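Long-range contacts in conserved hypothetical protein TM1158 (Thermotoga maritima, PDB 1O1Y), which probably acts as a class I glutamine amidotransferase, releasing ammonia from glutamine for transfer to an acceptor substrate that is not known: residues Leu43-Gly48 with Tyr76-Tyr81; Lys108-Ser113 with Asp155-Ala160; Gln148-Thr153 with Glu167-Gln172. All blocks are in the same frame, centred on the assembly; numbering follows the deposited sequence.

Contact 1: Leu43-Gly48 with Tyr76-Tyr81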
loop_
_atom_site.group_PDB
_atom_site.type_symbol
_atom_site.label_atom_id
_atom_site.label_comp_id
_atom_site.label_asym_id
_atom_site.label_seq_id
_atom_site.Cartn_x
_atom_site.Cartn_y
_atom_site.Cartn_z
ATOM N N LEU A 43 4.326 13.602 -0.745
ATOM C CA LEU A 43 5.652 13.757 -1.368
ATOM C C LEU A 43 5.568 13.105 -2.762
ATOM O O LEU A 43 5.492 11.901 -2.870
ATOM C CB LEU A 43 6.738 13.099 -0.552
ATOM C CG LEU A 43 8.157 13.258 -1.123
ATOM C CD1 LEU A 43 8.620 14.698 -1.102
ATOM C CD2 LEU A 43 9.109 12.359 -0.353
ATOM N N ASP A 44 5.537 13.930 -3.790
ATOM C CA ASP A 44 5.443 13.472 -5.179
ATOM C C ASP A 44 6.838 13.483 -5.766
ATOM O O ASP A 44 7.275 14.444 -6.411
ATOM C CB ASP A 44 4.508 14.353 -5.977
ATOM C CG ASP A 44 3.060 14.136 -5.565
ATOM O OD1 ASP A 44 2.474 15.025 -4.921
ATOM O OD2 ASP A 44 2.473 13.081 -5.820
ATOM N N THR A 45 7.545 12.397 -5.507
ATOM C CA THR A 45 8.933 12.305 -5.921
ATOM C C THR A 45 9.113 12.345 -7.439
ATOM O O THR A 45 10.127 12.860 -7.879
ATOM C CB THR A 45 9.610 11.040 -5.394
ATOM O OG1 THR A 45 8.802 9.909 -5.702
ATOM C CG2 THR A 45 9.684 11.090 -3.830
ATOM N N PRO A 46 8.179 11.834 -8.244
ATOM C CA PRO A 46 8.370 11.951 -9.705
ATOM C C PRO A 46 8.371 13.367 -10.188
ATOM O O PRO A 46 8.872 13.652 -11.282
ATOM C CB PRO A 46 7.202 11.142 -10.279
ATOM C CG PRO A 46 6.843 10.241 -9.196
ATOM C CD PRO A 46 6.953 11.076 -7.937
ATOM N N LYS A 47 7.865 14.286 -9.382
ATOM C CA LYS A 47 7.932 15.701 -9.694
ATOM C C LYS A 47 9.213 16.382 -9.256
ATOM O O LYS A 47 9.328 17.594 -9.372
ATOM C CB LYS A 47 6.775 16.435 -9.052
ATOM C CG LYS A 47 5.450 15.988 -9.574
ATOM C CD LYS A 47 4.398 16.913 -9.050
ATOM C CE LYS A 47 3.016 16.408 -9.330
ATOM N NZ LYS A 47 2.074 17.571 -9.284
ATOM N N GLY A 48 10.163 15.609 -8.740
ATOM C CA GLY A 48 11.381 16.161 -8.186
ATOM C C GLY A 48 11.282 16.604 -6.733
ATOM O O GLY A 48 12.217 17.214 -6.200
ATOM N N TYR A 76 13.447 5.441 -13.723
ATOM C CA TYR A 76 12.727 6.247 -12.733
ATOM C C TYR A 76 13.702 6.639 -11.611
ATOM O O TYR A 76 13.689 6.024 -10.554
ATOM C CB TYR A 76 11.532 5.451 -12.157
ATOM C CG TYR A 76 10.578 4.938 -13.248
ATOM C CD1 TYR A 76 9.773 5.813 -13.962
ATOM C CD2 TYR A 76 10.512 3.590 -13.579
ATOM C CE1 TYR A 76 8.943 5.350 -14.957
ATOM C CE2 TYR A 76 9.665 3.132 -14.530
ATOM C CZ TYR A 76 8.901 4.022 -15.252
ATOM O OH TYR A 76 8.060 3.592 -16.249
ATOM N N PRO A 77 14.558 7.614 -11.850
ATOM C CA PRO A 77 15.592 7.968 -10.865
ATOM C C PRO A 77 15.054 8.398 -9.491
ATOM O O PRO A 77 15.786 8.254 -8.503
ATOM C CB PRO A 77 16.339 9.122 -11.529
ATOM C CG PRO A 77 16.057 9.029 -12.956
ATOM C CD PRO A 77 14.707 8.411 -13.090
ATOM N N PHE A 78 13.814 8.881 -9.422
ATOM C CA PHE A 78 13.200 9.185 -8.125
ATOM C C PHE A 78 13.155 7.994 -7.177
ATOM O O PHE A 78 13.104 8.188 -5.963
ATOM C CB PHE A 78 11.786 9.816 -8.263
ATOM C CG PHE A 78 10.816 9.007 -9.071
ATOM C CD1 PHE A 78 10.064 8.001 -8.500
ATOM C CD2 PHE A 78 10.648 9.278 -10.430
ATOM C CE1 PHE A 78 9.159 7.238 -9.279
ATOM C CE2 PHE A 78 9.750 8.543 -11.205
ATOM C CZ PHE A 78 9.013 7.522 -10.634
ATOM N N LEU A 79 13.136 6.767 -7.717
ATOM C CA LEU A 79 13.118 5.581 -6.890
ATOM C C LEU A 79 14.373 5.456 -6.054
ATOM O O LEU A 79 14.291 4.954 -4.923
ATOM C CB LEU A 79 12.906 4.290 -7.695
ATOM C CG LEU A 79 11.618 4.084 -8.489
ATOM C CD1 LEU A 79 11.697 2.837 -9.344
ATOM C CD2 LEU A 79 10.425 4.050 -7.570
ATOM N N LYS A 80 15.512 5.898 -6.556
ATOM C CA LYS A 80 16.745 5.861 -5.796
ATOM C C LYS A 80 16.605 6.655 -4.479
ATOM O O LYS A 80 17.010 6.202 -3.425
ATOM C CB LYS A 80 17.905 6.394 -6.657
ATOM C CG LYS A 80 19.249 6.254 -6.009
ATOM N N TYR A 81 16.018 7.844 -4.566
ATOM C CA TYR A 81 15.752 8.667 -3.379
ATOM C C TYR A 81 14.788 7.981 -2.413
ATOM O O TYR A 81 14.979 7.995 -1.193
ATOM C CB TYR A 81 15.178 10.009 -3.836
ATOM C CG TYR A 81 14.841 10.957 -2.735
ATOM C CD1 TYR A 81 15.814 11.419 -1.882
ATOM C CD2 TYR A 81 13.537 11.392 -2.535
ATOM C CE1 TYR A 81 15.494 12.335 -0.857
ATOM C CE2 TYR A 81 13.214 12.288 -1.497
ATOM C CZ TYR A 81 14.184 12.739 -0.668
ATOM O OH TYR A 81 13.902 13.643 0.349
#
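In the parallel, flavodoxin-like half of the fold, the loop leaving edge strand 39-43 leans on the N-terminal part of helix 78-92, with Pro46 laid on the face of Phe78. The pyrrolidine ring lies over the phenyl face in a CH-pi contact: Pro46 CG stands 3.7 Å from the centroid of the Phe78 ring, only 9° off the normal. Pro46 CA lies over the same face, 3.6 Å from Phe78 CD2. The aromatic group reaches the loop because its CG sits between the backbone N and the carbonyl carbon (chi1 55°). Its CB meets the backbone too, with Thr45 O 3.5 Å from Phe78 CB.

Thr45 divides its two branches. OG1 passes obliquely by the phenyl ring and hydrogen-bonds to Glu82, a turn further along the helix, whereas the methyl CG2 meets the edge of the next aromatic, 4.1 Å from Tyr81 CD2. Leu43 touches that same edge through CD2, 4.3 Å from Tyr81 CE2. The phenol hydroxyl is held by the backbone N of Leu51. Helix 78-92 connects parallel strands 60-63 and 96-98 in a beta-alpha-beta crossover, the unit from which flavodoxin-like folds are built.

Contact 2: Lys108-Ser113 with Asp155-Ala160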
loop_
_atom_site.group_PDB
_atom_site.type_symbol
_atom_site.label_atom_id
_atom_site.label_comp_id
_atom_site.label_asym_id
_atom_site.label_seq_id
_atom_site.Cartn_x
_atom_site.Cartn_y
_atom_site.Cartn_z
ATOM N N LYS A 108 12.304 -5.511 -1.228
ATOM C CA LYS A 108 13.626 -5.373 -1.819
ATOM C C LYS A 108 14.665 -4.820 -0.820
ATOM O O LYS A 108 15.769 -5.315 -0.740
ATOM C CB LYS A 108 13.549 -4.480 -3.086
ATOM C CG LYS A 108 14.894 -4.190 -3.691
ATOM C CD LYS A 108 14.746 -3.361 -4.988
ATOM C CE LYS A 108 16.045 -2.635 -5.335
ATOM N NZ LYS A 108 16.028 -1.843 -6.624
ATOM N N VAL A 109 14.306 -3.770 -0.095
ATOM C CA VAL A 109 15.211 -3.184 0.885
ATOM C C VAL A 109 15.583 -4.221 1.958
ATOM O O VAL A 109 16.730 -4.257 2.453
ATOM C CB VAL A 109 14.634 -1.898 1.469
ATOM C CG1 VAL A 109 15.445 -1.432 2.644
ATOM C CG2 VAL A 109 14.589 -0.810 0.401
ATOM N N LEU A 110 14.633 -5.103 2.274
ATOM C CA LEU A 110 14.819 -6.161 3.277
ATOM C C LEU A 110 15.447 -7.415 2.645
ATOM O O LEU A 110 15.502 -8.493 3.262
ATOM C CB LEU A 110 13.464 -6.491 3.899
ATOM C CG LEU A 110 12.887 -5.349 4.748
ATOM C CD1 LEU A 110 11.526 -5.767 5.248
ATOM C CD2 LEU A 110 13.794 -5.023 5.903
ATOM N N GLY A 111 15.896 -7.292 1.402
ATOM C CA GLY A 111 16.741 -8.308 0.808
ATOM C C GLY A 111 16.054 -9.340 -0.083
ATOM O O GLY A 111 16.735 -10.225 -0.576
ATOM N N ALA A 112 14.755 -9.197 -0.336
ATOM C CA ALA A 112 13.972 -10.202 -1.076
ATOM C C ALA A 112 13.851 -9.813 -2.541
ATOM O O ALA A 112 13.820 -8.645 -2.854
ATOM C CB ALA A 112 12.585 -10.323 -0.494
ATOM N N SER A 113 13.762 -10.809 -3.412
ATOM C CA SER A 113 13.571 -10.591 -4.833
ATOM C C SER A 113 12.138 -10.170 -5.110
ATOM O O SER A 113 11.183 -10.614 -4.453
ATOM C CB SER A 113 13.913 -11.877 -5.631
ATOM O OG SER A 113 15.261 -12.265 -5.501
ATOM N N ASP A 155 9.360 -12.429 -2.917
ATOM C CA ASP A 155 9.692 -13.397 -1.872
ATOM C C ASP A 155 9.503 -12.742 -0.507
ATOM O O ASP A 155 9.598 -11.537 -0.359
ATOM C CB ASP A 155 11.129 -13.808 -1.985
ATOM C CG ASP A 155 11.389 -14.738 -3.147
ATOM O OD1 ASP A 155 10.418 -15.382 -3.628
ATOM O OD2 ASP A 155 12.545 -14.881 -3.615
ATOM N N LEU A 156 9.229 -13.553 0.504
ATOM C CA LEU A 156 9.123 -13.053 1.879
ATOM C C LEU A 156 10.509 -12.770 2.432
ATOM O O LEU A 156 11.350 -13.639 2.440
ATOM C CB LEU A 156 8.427 -14.105 2.744
ATOM C CG LEU A 156 8.176 -13.785 4.225
ATOM C CD1 LEU A 156 7.148 -12.709 4.330
ATOM C CD2 LEU A 156 7.728 -15.017 4.943
ATOM N N PRO A 157 10.788 -11.538 2.867
ATOM C CA PRO A 157 12.107 -11.264 3.410
ATOM C C PRO A 157 12.388 -12.126 4.625
ATOM O O PRO A 157 11.481 -12.499 5.381
ATOM C CB PRO A 157 12.025 -9.804 3.826
ATOM C CG PRO A 157 10.984 -9.194 2.950
ATOM C CD PRO A 157 9.968 -10.312 2.782
ATOM N N ARG A 158 13.649 -12.421 4.796
ATOM C CA ARG A 158 14.071 -13.354 5.829
ATOM C C ARG A 158 13.614 -12.867 7.188
ATOM O O ARG A 158 13.131 -13.637 8.011
ATOM C CB ARG A 158 15.571 -13.519 5.829
ATOM C CG ARG A 158 16.027 -14.571 6.848
ATOM C CD ARG A 158 17.531 -14.795 6.877
ATOM N NE ARG A 158 18.226 -13.516 6.826
ATOM C CZ ARG A 158 18.614 -12.817 7.882
ATOM N NH1 ARG A 158 18.457 -13.288 9.118
ATOM N NH2 ARG A 158 19.208 -11.645 7.693
ATOM N N ARG A 159 13.751 -11.595 7.458
ATOM C CA ARG A 159 13.389 -11.203 8.825
ATOM C C ARG A 159 11.846 -10.957 9.037
ATOM O O ARG A 159 11.371 -10.721 10.158
ATOM C CB ARG A 159 14.244 -9.992 9.201
ATOM C CG ARG A 159 15.763 -10.316 9.365
ATOM C CD ARG A 159 16.678 -9.063 9.269
ATOM N NE ARG A 159 16.637 -8.443 7.928
ATOM C CZ ARG A 159 17.058 -7.204 7.629
ATOM N NH1 ARG A 159 17.551 -6.393 8.568
ATOM N NH2 ARG A 159 16.984 -6.769 6.375
ATOM N N ALA A 160 11.064 -11.071 7.972
ATOM C CA ALA A 160 9.665 -10.686 8.012
ATOM C C ALA A 160 8.720 -11.818 8.387
ATOM O O ALA A 160 9.009 -13.015 8.177
ATOM C CB ALA A 160 9.257 -10.092 6.659
HETATM O O HOH W 1 15.499 -11.260 2.842
HETATM O O HOH W 2 15.533 -9.624 5.712
HETATM O O HOH W 3 14.742 -13.522 -2.953
#
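Leu110 and Ala112, which follow helix 102-109, pack closely on the Asp155-Pro157 backbone and the proline ring, while the flanks of the same contact are bridged by water. At the tight centre, Leu110 CB lies 3.6 Å from Pro157 CB, and the Ala112 methyl fits beside the ring with its CB 4.0 Å from Pro157 CG. That methyl also presses on the main chain, Ala112 CB being 3.2 Å from Asp155 O. The two chains run in nearly opposite directions and are pinned by a fairly straight hydrogen bond from Asp155 N to Ser113 O (3.0 Å, 162°). Beneath this centre, Phe174 and Tyr176 of strand 173-176 receive Leu110.

The outer side is looser. Leu110 O accepts from two waters: one also takes the N-H of Arg158, and the other those of Arg159 N and NE. Bent at chi3 (-65°), the Arg159 side chain swings its guanidinium back, so that NH2 comes 3.7 Å from Leu110 CD2. A third water accepts from Ser113 N and donates to Asp155 OD2, 2.7 Å away, while Asp155 OD1 is hydrogen-bonded to the hydroxyl of Tyr115. A Schellman motif with Gly111 as its C-prime residue ends helix 102-109, and the chain enters strand 114-116, paired antiparallel to strand 152-154 just beyond the Asp155-Ser113 bond.

Contact 3: Gln148-Thr153 with Glu167-Gln172. With SO4 (sulfate ion), chain C.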
loop_
_atom_site.group_PDB
_atom_site.type_symbol
_atom_site.label_atom_id
_atom_site.label_comp_id
_atom_site.label_asym_id
_atom_site.label_seq_id
_atom_site.Cartn_x
_atom_site.Cartn_y
_atom_site.Cartn_z
ATOM N N GLN A 148 -7.129 -5.567 -5.905
ATOM C CA GLN A 148 -5.792 -5.858 -6.426
ATOM C C GLN A 148 -5.606 -5.188 -7.754
ATOM O O GLN A 148 -6.526 -5.137 -8.600
ATOM C CB GLN A 148 -5.605 -7.361 -6.672
ATOM C CG GLN A 148 -5.696 -8.207 -5.395
ATOM C CD GLN A 148 -4.420 -8.203 -4.585
ATOM O OE1 GLN A 148 -3.551 -7.342 -4.762
ATOM N NE2 GLN A 148 -4.298 -9.188 -3.678
ATOM N N TRP A 149 -4.403 -4.706 -7.980
ATOM C CA TRP A 149 -4.025 -4.230 -9.286
ATOM C C TRP A 149 -2.516 -4.394 -9.464
ATOM O O TRP A 149 -1.760 -3.436 -9.402
ATOM C CB TRP A 149 -4.430 -2.769 -9.484
ATOM C CG TRP A 149 -4.524 -2.400 -10.967
ATOM C CD1 TRP A 149 -3.609 -2.657 -11.942
ATOM C CD2 TRP A 149 -5.621 -1.744 -11.620
ATOM N NE1 TRP A 149 -4.075 -2.211 -13.156
ATOM C CE2 TRP A 149 -5.297 -1.627 -12.976
ATOM C CE3 TRP A 149 -6.849 -1.256 -11.189
ATOM C CZ2 TRP A 149 -6.159 -1.023 -13.896
ATOM C CZ3 TRP A 149 -7.688 -0.648 -12.101
ATOM C CH2 TRP A 149 -7.342 -0.543 -13.426
ATOM N N HIS A 150 -2.076 -5.626 -9.703
ATOM C CA HIS A 150 -0.637 -5.898 -9.744
ATOM C C HIS A 150 -0.335 -7.100 -10.619
ATOM O O HIS A 150 -1.111 -8.038 -10.695
ATOM C CB HIS A 150 -0.064 -6.097 -8.324
ATOM C CG HIS A 150 -0.356 -7.438 -7.728
ATOM N ND1 HIS A 150 0.561 -8.476 -7.744
ATOM C CD2 HIS A 150 -1.470 -7.933 -7.133
ATOM C CE1 HIS A 150 0.015 -9.548 -7.191
ATOM N NE2 HIS A 150 -1.224 -9.250 -6.832
ATOM N N GLY A 151 0.844 -7.049 -11.220
ATOM C CA GLY A 151 1.415 -8.136 -11.964
ATOM C C GLY A 151 2.670 -8.702 -11.332
ATOM O O GLY A 151 3.058 -9.802 -11.688
ATOM N N ASP A 152 3.304 -7.951 -10.452
ATOM C CA ASP A 152 4.539 -8.412 -9.805
ATOM C C ASP A 152 4.221 -8.926 -8.422
ATOM O O ASP A 152 3.188 -8.593 -7.807
ATOM C CB ASP A 152 5.569 -7.296 -9.682
ATOM C CG ASP A 152 6.321 -7.010 -10.987
ATOM O OD1 ASP A 152 6.078 -7.670 -12.051
ATOM O OD2 ASP A 152 7.176 -6.076 -11.020
ATOM N N THR A 153 5.123 -9.750 -7.934
ATOM C CA THR A 153 5.115 -10.225 -6.546
ATOM C C THR A 153 6.534 -10.271 -5.969
ATOM O O THR A 153 7.459 -9.735 -6.537
ATOM C CB THR A 153 4.365 -11.618 -6.489
ATOM O OG1 THR A 153 4.090 -11.996 -5.123
ATOM C CG2 THR A 153 5.166 -12.707 -7.088
ATOM N N GLU A 167 -4.582 -17.566 -2.878
ATOM C CA GLU A 167 -4.492 -18.660 -3.807
ATOM C C GLU A 167 -3.490 -18.425 -4.943
ATOM O O GLU A 167 -2.713 -19.322 -5.268
ATOM C CB GLU A 167 -5.873 -19.018 -4.328
ATOM C CG GLU A 167 -5.907 -20.397 -4.933
ATOM C CD GLU A 167 -7.313 -20.895 -5.077
ATOM O OE1 GLU A 167 -7.919 -20.562 -6.117
ATOM O OE2 GLU A 167 -7.806 -21.581 -4.148
ATOM N N LYS A 168 -3.473 -17.240 -5.550
ATOM C CA LYS A 168 -2.542 -16.993 -6.643
ATOM C C LYS A 168 -1.098 -16.680 -6.224
ATOM O O LYS A 168 -0.140 -17.059 -6.938
ATOM C CB LYS A 168 -3.057 -15.883 -7.566
ATOM C CG LYS A 168 -4.246 -16.312 -8.409
ATOM C CD LYS A 168 -5.008 -15.137 -9.030
ATOM C CE LYS A 168 -4.525 -14.753 -10.398
ATOM N NZ LYS A 168 -4.797 -15.787 -11.461
ATOM N N TYR A 169 -0.944 -15.989 -5.092
ATOM C CA TYR A 169 0.345 -15.446 -4.628
ATOM C C TYR A 169 0.516 -15.745 -3.151
ATOM O O TYR A 169 -0.294 -15.345 -2.279
ATOM C CB TYR A 169 0.489 -13.921 -4.970
ATOM C CG TYR A 169 0.557 -13.792 -6.445
ATOM C CD1 TYR A 169 1.675 -14.255 -7.123
ATOM C CD2 TYR A 169 -0.522 -13.351 -7.189
ATOM C CE1 TYR A 169 1.724 -14.275 -8.493
ATOM C CE2 TYR A 169 -0.469 -13.348 -8.607
ATOM C CZ TYR A 169 0.686 -13.808 -9.238
ATOM O OH TYR A 169 0.868 -13.879 -10.596
ATOM N N GLU A 170 1.582 -16.486 -2.861
ATOM C CA GLU A 170 1.868 -16.875 -1.489
ATOM C C GLU A 170 2.072 -15.637 -0.595
ATOM O O GLU A 170 1.708 -15.634 0.594
ATOM C CB GLU A 170 3.132 -17.735 -1.439
ATOM C CG GLU A 170 3.413 -18.266 -0.038
ATOM C CD GLU A 170 4.490 -19.338 -0.014
ATOM O OE1 GLU A 170 5.466 -19.208 -0.772
ATOM O OE2 GLU A 170 4.368 -20.309 0.767
ATOM N N ASN A 171 2.690 -14.600 -1.154
ATOM C CA ASN A 171 3.059 -13.425 -0.351
ATOM C C ASN A 171 2.217 -12.200 -0.678
ATOM O O ASN A 171 2.442 -11.525 -1.663
ATOM C CB ASN A 171 4.557 -13.152 -0.504
ATOM C CG ASN A 171 5.394 -14.333 -0.120
ATOM O OD1 ASN A 171 5.196 -14.926 0.954
ATOM N ND2 ASN A 171 6.371 -14.688 -0.974
ATOM N N GLN A 172 1.200 -11.979 0.142
ATOM C CA GLN A 172 0.288 -10.836 -0.047
ATOM C C GLN A 172 0.543 -9.729 0.942
ATOM O O GLN A 172 0.131 -8.593 0.709
ATOM C CB GLN A 172 -1.156 -11.323 0.022
ATOM C CG GLN A 172 -1.566 -12.067 -1.275
ATOM C CD GLN A 172 -1.869 -11.176 -2.461
ATOM O OE1 GLN A 172 -1.803 -9.946 -2.338
ATOM N NE2 GLN A 172 -2.218 -11.794 -3.618
HETATM S S SO4 C . 2.984 -4.255 -11.209
HETATM O O1 SO4 C . 1.955 -4.403 -12.218
HETATM O O2 SO4 C . 2.820 -5.098 -10.000
HETATM O O3 SO4 C . 2.875 -2.868 -10.756
HETATM O O4 SO4 C . 4.339 -4.436 -11.754
HETATM O O HOH W 4 3.991 -14.449 -3.789
HETATM O O HOH W 5 2.266 -10.320 -4.204
#
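Gln148 and Gln172 reach toward each other from opposite sides, and their amides are joined by one hydrogen bond from Gln148 NE2 to Gln172 OE1 (2.9 Å). Both chains bend at chi2 to bring this about. The amide planes differ by 51°: the acceptor lies near the plane of the Gln148 amide, but the donor stands above the carbonyl plane of Gln172. The other end of the Gln172 amide fixes its rotation, since NE2 is bonded to Ser166 and Glu122.

With chi1 at 77°, the His150 ring is tucked back over its own main chain, which turns the imidazole toward Tyr169. Its edge addresses the phenol face in an offset edge-to-face pair, with His150 CE1 3.8 Å from Tyr169 CD2 and planes at 66°. Thr153 places CG2 3.8 Å from Tyr169 CD1. Its hydroxyl, anti to the backbone N, works between two waters: it accepts from one held by Asn171 N and donates to another that binds Asn171 O.

Just beyond His150, Asp152 N (2.9 Å) and Gly151 N both donate to sulfate O2, and Gly151 N also to O1. His150 ND1 donates to Asp152 O (2.6 Å) and NE2 is bonded to Glu122 OE1. With acceptors at both nitrogens, the buried imidazole would be expected to lean toward its doubly protonated, cationic form, which a charged Glu122 would probably favour.

Overall arrangement
Contact 1 stands apart at the parallel end of the mixed sheet, its centre about 22 Å from that of contact 2 and about 25 Å from that of contact 3, without touching either. Contacts 2 and 3 interleave along the chain and meet directly: Leu156 N is 3.4 Å from Asn171 ND2, and their centres are about 15 Å apart. Contact 3 lies within the mainly antiparallel half, and contact 2 joins that half to the end of helix 102-109. That helix starts just after Cys100, modified here to cysteinesulfonic acid and, by analogy with the family, probably the glutaminase nucleophile. The sulfate, probably from the crystallisation liquor, binds at 148-153 in contact 3.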